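Local coordinates for benzoylformate decarboxylase (Mycobacterium smegmatis, PDB 4Q9D), which belongs to the thiamine pyrophosphate-dependent enzyme family and assembles as a tetramer, each chain combining two cofactor-binding-type domains with a central domain, at residues R182-F193 with D312-A321. Sequence-based numbering, arbitrary orientation.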
loop_
_atom_site.group_PDB
_atom_site.type_symbol
_atom_site.label_atom_id
_atom_site.label_comp_id
_atom_site.label_asym_id
_atom_site.label_seq_id
_atom_site.Cartn_x
_atom_site.Cartn_y
_atom_site.Cartn_z
ATOM N N ARG B 182 7.584 -12.290 -25.150
ATOM C CA ARG B 182 7.023 -11.378 -26.142
ATOM C C ARG B 182 5.564 -11.735 -26.323
ATOM O O ARG B 182 5.198 -12.909 -26.213
ATOM C CB ARG B 182 7.695 -11.556 -27.533
ATOM C CG ARG B 182 9.194 -11.530 -27.544
ATOM C CD ARG B 182 9.757 -11.496 -28.978
ATOM N NE ARG B 182 9.395 -12.683 -29.769
ATOM C CZ ARG B 182 9.756 -12.885 -31.039
ATOM N NH1 ARG B 182 10.510 -11.979 -31.678
ATOM N NH2 ARG B 182 9.372 -13.996 -31.675
ATOM N N VAL B 183 4.735 -10.734 -26.615
ATOM C CA VAL B 183 3.447 -10.980 -27.260
ATOM C C VAL B 183 3.472 -10.252 -28.608
ATOM O O VAL B 183 4.245 -9.312 -28.784
ATOM C CB VAL B 183 2.240 -10.542 -26.380
ATOM C CG1 VAL B 183 2.230 -11.343 -25.057
ATOM C CG2 VAL B 183 2.277 -9.029 -26.090
ATOM N N ALA B 184 2.645 -10.673 -29.556
ATOM C CA ALA B 184 2.601 -10.006 -30.858
ATOM C C ALA B 184 1.440 -9.048 -30.897
ATOM O O ALA B 184 0.472 -9.252 -30.191
ATOM C CB ALA B 184 2.458 -11.056 -32.007
ATOM N N PRO B 185 1.525 -8.000 -31.739
ATOM C CA PRO B 185 0.367 -7.130 -31.981
ATOM C C PRO B 185 -0.834 -7.952 -32.497
ATOM O O PRO B 185 -0.668 -8.931 -33.201
ATOM C CB PRO B 185 0.861 -6.202 -33.106
ATOM C CG PRO B 185 2.386 -6.219 -32.991
ATOM C CD PRO B 185 2.676 -7.652 -32.596
ATOM N N ASP B 186 -2.032 -7.559 -32.120
ATOM C CA ASP B 186 -3.240 -8.102 -32.704
ATOM C C ASP B 186 -3.109 -7.845 -34.224
ATOM O O ASP B 186 -2.938 -6.698 -34.640
ATOM C CB ASP B 186 -4.404 -7.334 -32.070
ATOM C CG ASP B 186 -5.752 -7.600 -32.725
ATOM O OD1 ASP B 186 -5.800 -8.029 -33.882
ATOM O OD2 ASP B 186 -6.786 -7.303 -32.066
ATOM N N ALA B 187 -3.169 -8.896 -35.044
ATOM C CA ALA B 187 -2.856 -8.767 -36.476
ATOM C C ALA B 187 -3.866 -7.877 -37.195
ATOM O O ALA B 187 -3.533 -7.105 -38.096
ATOM C CB ALA B 187 -2.764 -10.180 -37.158
ATOM N N GLU B 188 -5.115 -7.961 -36.776
ATOM C CA GLU B 188 -6.140 -7.148 -37.401
ATOM C C GLU B 188 -5.984 -5.667 -37.053
ATOM O O GLU B 188 -6.268 -4.785 -37.878
ATOM C CB GLU B 188 -7.513 -7.677 -36.992
ATOM C CG GLU B 188 -8.616 -6.654 -36.980
ATOM C CD GLU B 188 -9.923 -7.238 -36.444
ATOM O OE1 GLU B 188 -10.623 -6.524 -35.684
ATOM O OE2 GLU B 188 -10.234 -8.413 -36.777
ATOM N N ARG B 189 -5.508 -5.377 -35.844
ATOM C CA ARG B 189 -5.300 -3.988 -35.464
ATOM C C ARG B 189 -4.017 -3.480 -36.128
ATOM O O ARG B 189 -3.955 -2.338 -36.560
ATOM C CB ARG B 189 -5.254 -3.815 -33.932
ATOM C CG ARG B 189 -5.124 -2.354 -33.406
ATOM C CD ARG B 189 -5.486 -2.257 -31.894
ATOM N NE ARG B 189 -5.451 -0.877 -31.402
ATOM C CZ ARG B 189 -6.383 0.033 -31.649
ATOM N NH1 ARG B 189 -7.454 -0.278 -32.384
ATOM N NH2 ARG B 189 -6.241 1.266 -31.176
ATOM N N LEU B 190 -2.988 -4.322 -36.189
ATOM C CA LEU B 190 -1.742 -3.919 -36.812
ATOM C C LEU B 190 -1.991 -3.616 -38.301
ATOM O O LEU B 190 -1.466 -2.641 -38.817
ATOM C CB LEU B 190 -0.675 -4.991 -36.668
ATOM C CG LEU B 190 0.724 -4.582 -37.164
ATOM C CD1 LEU B 190 1.348 -3.537 -36.232
ATOM C CD2 LEU B 190 1.632 -5.803 -37.239
ATOM N N ALA B 191 -2.814 -4.438 -38.966
ATOM C CA ALA B 191 -3.187 -4.198 -40.368
ATOM C C ALA B 191 -3.952 -2.882 -40.496
ATOM O O ALA B 191 -3.751 -2.137 -41.448
ATOM C CB ALA B 191 -4.006 -5.380 -40.968
ATOM N N GLN B 192 -4.816 -2.575 -39.531
ATOM C CA GLN B 192 -5.483 -1.279 -39.558
ATOM C C GLN B 192 -4.468 -0.143 -39.495
ATOM O O GLN B 192 -4.638 0.858 -40.182
ATOM C CB GLN B 192 -6.495 -1.125 -38.414
ATOM C CG GLN B 192 -7.817 -1.858 -38.630
ATOM C CD GLN B 192 -8.648 -2.047 -37.345
ATOM O OE1 GLN B 192 -8.309 -1.537 -36.263
ATOM N NE2 GLN B 192 -9.737 -2.809 -37.466
ATOM N N PHE B 193 -3.449 -0.280 -38.635
ATOM C CA PHE B 193 -2.423 0.756 -38.491
ATOM C C PHE B 193 -1.652 0.936 -39.811
ATOM O O PHE B 193 -1.329 2.058 -40.219
ATOM C CB PHE B 193 -1.440 0.437 -37.340
ATOM C CG PHE B 193 -1.947 0.824 -35.935
ATOM C CD1 PHE B 193 -3.306 0.944 -35.659
ATOM C CD2 PHE B 193 -1.036 1.065 -34.896
ATOM C CE1 PHE B 193 -3.766 1.292 -34.368
ATOM C CE2 PHE B 193 -1.477 1.417 -33.584
ATOM C CZ PHE B 193 -2.842 1.526 -33.317
ATOM N N ASP B 312 -3.971 6.694 -31.225
ATOM C CA ASP B 312 -4.447 5.319 -31.184
ATOM C C ASP B 312 -3.245 4.419 -30.980
ATOM O O ASP B 312 -2.223 4.565 -31.664
ATOM C CB ASP B 312 -5.193 4.968 -32.485
ATOM C CG ASP B 312 -6.423 5.816 -32.674
ATOM O OD1 ASP B 312 -7.380 5.693 -31.872
ATOM O OD2 ASP B 312 -6.437 6.624 -33.610
ATOM N N SER B 313 -3.369 3.473 -30.054
ATOM C CA SER B 313 -2.222 2.662 -29.681
ATOM C C SER B 313 -2.517 1.175 -29.826
ATOM O O SER B 313 -3.673 0.755 -29.853
ATOM C CB SER B 313 -1.852 2.939 -28.216
ATOM O OG SER B 313 -2.979 2.692 -27.371
ATOM N N LEU B 314 -1.459 0.377 -29.892
ATOM C CA LEU B 314 -1.607 -1.054 -29.769
ATOM C C LEU B 314 -0.425 -1.608 -28.986
ATOM O O LEU B 314 0.652 -1.026 -28.992
ATOM C CB LEU B 314 -1.741 -1.733 -31.146
ATOM C CG LEU B 314 -0.573 -1.896 -32.112
ATOM C CD1 LEU B 314 0.313 -3.039 -31.699
ATOM C CD2 LEU B 314 -1.103 -2.142 -33.548
ATOM N N VAL B 315 -0.650 -2.728 -28.320
ATOM C CA VAL B 315 0.360 -3.350 -27.464
ATOM C C VAL B 315 0.925 -4.526 -28.211
ATOM O O VAL B 315 0.170 -5.304 -28.815
ATOM C CB VAL B 315 -0.253 -3.872 -26.137
ATOM C CG1 VAL B 315 0.784 -4.619 -25.350
ATOM C CG2 VAL B 315 -0.866 -2.703 -25.318
ATOM N N GLY B 316 2.247 -4.638 -28.198
ATOM C CA GLY B 316 2.910 -5.775 -28.802
ATOM C C GLY B 316 4.396 -5.542 -28.789
ATOM O O GLY B 316 4.843 -4.393 -28.668
ATOM N N ASP B 317 5.160 -6.618 -28.913
ATOM C CA ASP B 317 6.608 -6.520 -29.028
ATOM C C ASP B 317 6.992 -5.636 -30.214
ATOM O O ASP B 317 6.449 -5.797 -31.303
ATOM C CB ASP B 317 7.192 -7.918 -29.219
ATOM C CG ASP B 317 8.706 -7.914 -29.309
ATOM O OD1 ASP B 317 9.372 -8.040 -28.238
ATOM O OD2 ASP B 317 9.235 -7.794 -30.450
ATOM N N VAL B 318 7.929 -4.707 -30.027
ATOM C CA VAL B 318 8.154 -3.706 -31.078
ATOM C C VAL B 318 8.919 -4.323 -32.240
ATOM O O VAL B 318 8.782 -3.904 -33.383
ATOM C CB VAL B 318 8.849 -2.430 -30.538
ATOM C CG1 VAL B 318 7.929 -1.742 -29.556
ATOM C CG2 VAL B 318 10.194 -2.777 -29.875
ATOM N N GLY B 319 9.714 -5.340 -31.933
ATOM C CA GLY B 319 10.440 -6.083 -32.951
ATOM C C GLY B 319 9.501 -6.828 -33.885
ATOM O O GLY B 319 9.629 -6.749 -35.109
ATOM N N ILE B 320 8.545 -7.555 -33.316
ATOM C CA ILE B 320 7.544 -8.231 -34.131
ATOM C C ILE B 320 6.732 -7.210 -34.923
ATOM O O ILE B 320 6.439 -7.403 -36.095
ATOM C CB ILE B 320 6.592 -9.074 -33.249
ATOM C CG1 ILE B 320 7.380 -10.191 -32.575
ATOM C CG2 ILE B 320 5.456 -9.660 -34.082
ATOM C CD1 ILE B 320 6.538 -11.034 -31.630
ATOM N N ALA B 321 6.330 -6.125 -34.268
ATOM C CA ALA B 321 5.526 -5.119 -34.938
ATOM C C ALA B 321 6.240 -4.548 -36.158
ATOM O O ALA B 321 5.617 -4.397 -37.195
ATOM C CB ALA B 321 5.105 -3.979 -33.968
HETATM O O HOH W 1 11.358 -9.375 -31.019
HETATM O O HOH W 2 -2.262 -5.673 -29.816
#
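L314 lies between P185, L190 and F193 and can be followed outward from strand 312-315, outermost of its sheet within the chain. Its CB rests beside NE and CD of R189, the two side chains running past each other in opposite directions. CG sits near CE2 of F193, placed between the backbone N and the carbonyl carbon (chi1 73°), and the two methyls part there. CD1 meets P185 CB at 3.5 Å; CD2 settles over one face of the F193 ring, 3.7 Å from its centroid, in a CH-pi contact, and also touches L190 CD1. S313 C lies at the edge of the same ring.

R189, extended from CG to NE with CG anti to the backbone N (chi1 -176°), grips S313 O side-on: NE and NH2 each bond to it at 2.9 Å, the oxygen lying in the guanidinium plane. NH2 also bonds S178 of the second subunit, so the guanidinium is fixed from both chains.

Farther along, D317 N donates to V183 O at 2.8 Å. The D317 carboxylate caps helix 318-328 through OD2, which accepts from I320 N with its anti lone pair. A water links OD2 to R182 NH1, while I320 CD1 lies 3.7 Å above the centre of the R182 guanidinium. In the neighbouring chain, D186 of the second subunit forms a salt bridge with R182 NH2. I320 CG2 and A321 CB pack against CD and CG of P185, respectively. A second water joins D186 N to V315 O.

Strand 183-185 and helix 187-199 thus pack against strand 312-315 and the start of helix 318-328, at the last strand of the central domain's parallel six-stranded sheet, a Rossmann-like alpha/beta fold with strand order 3-2-1-4-5-6.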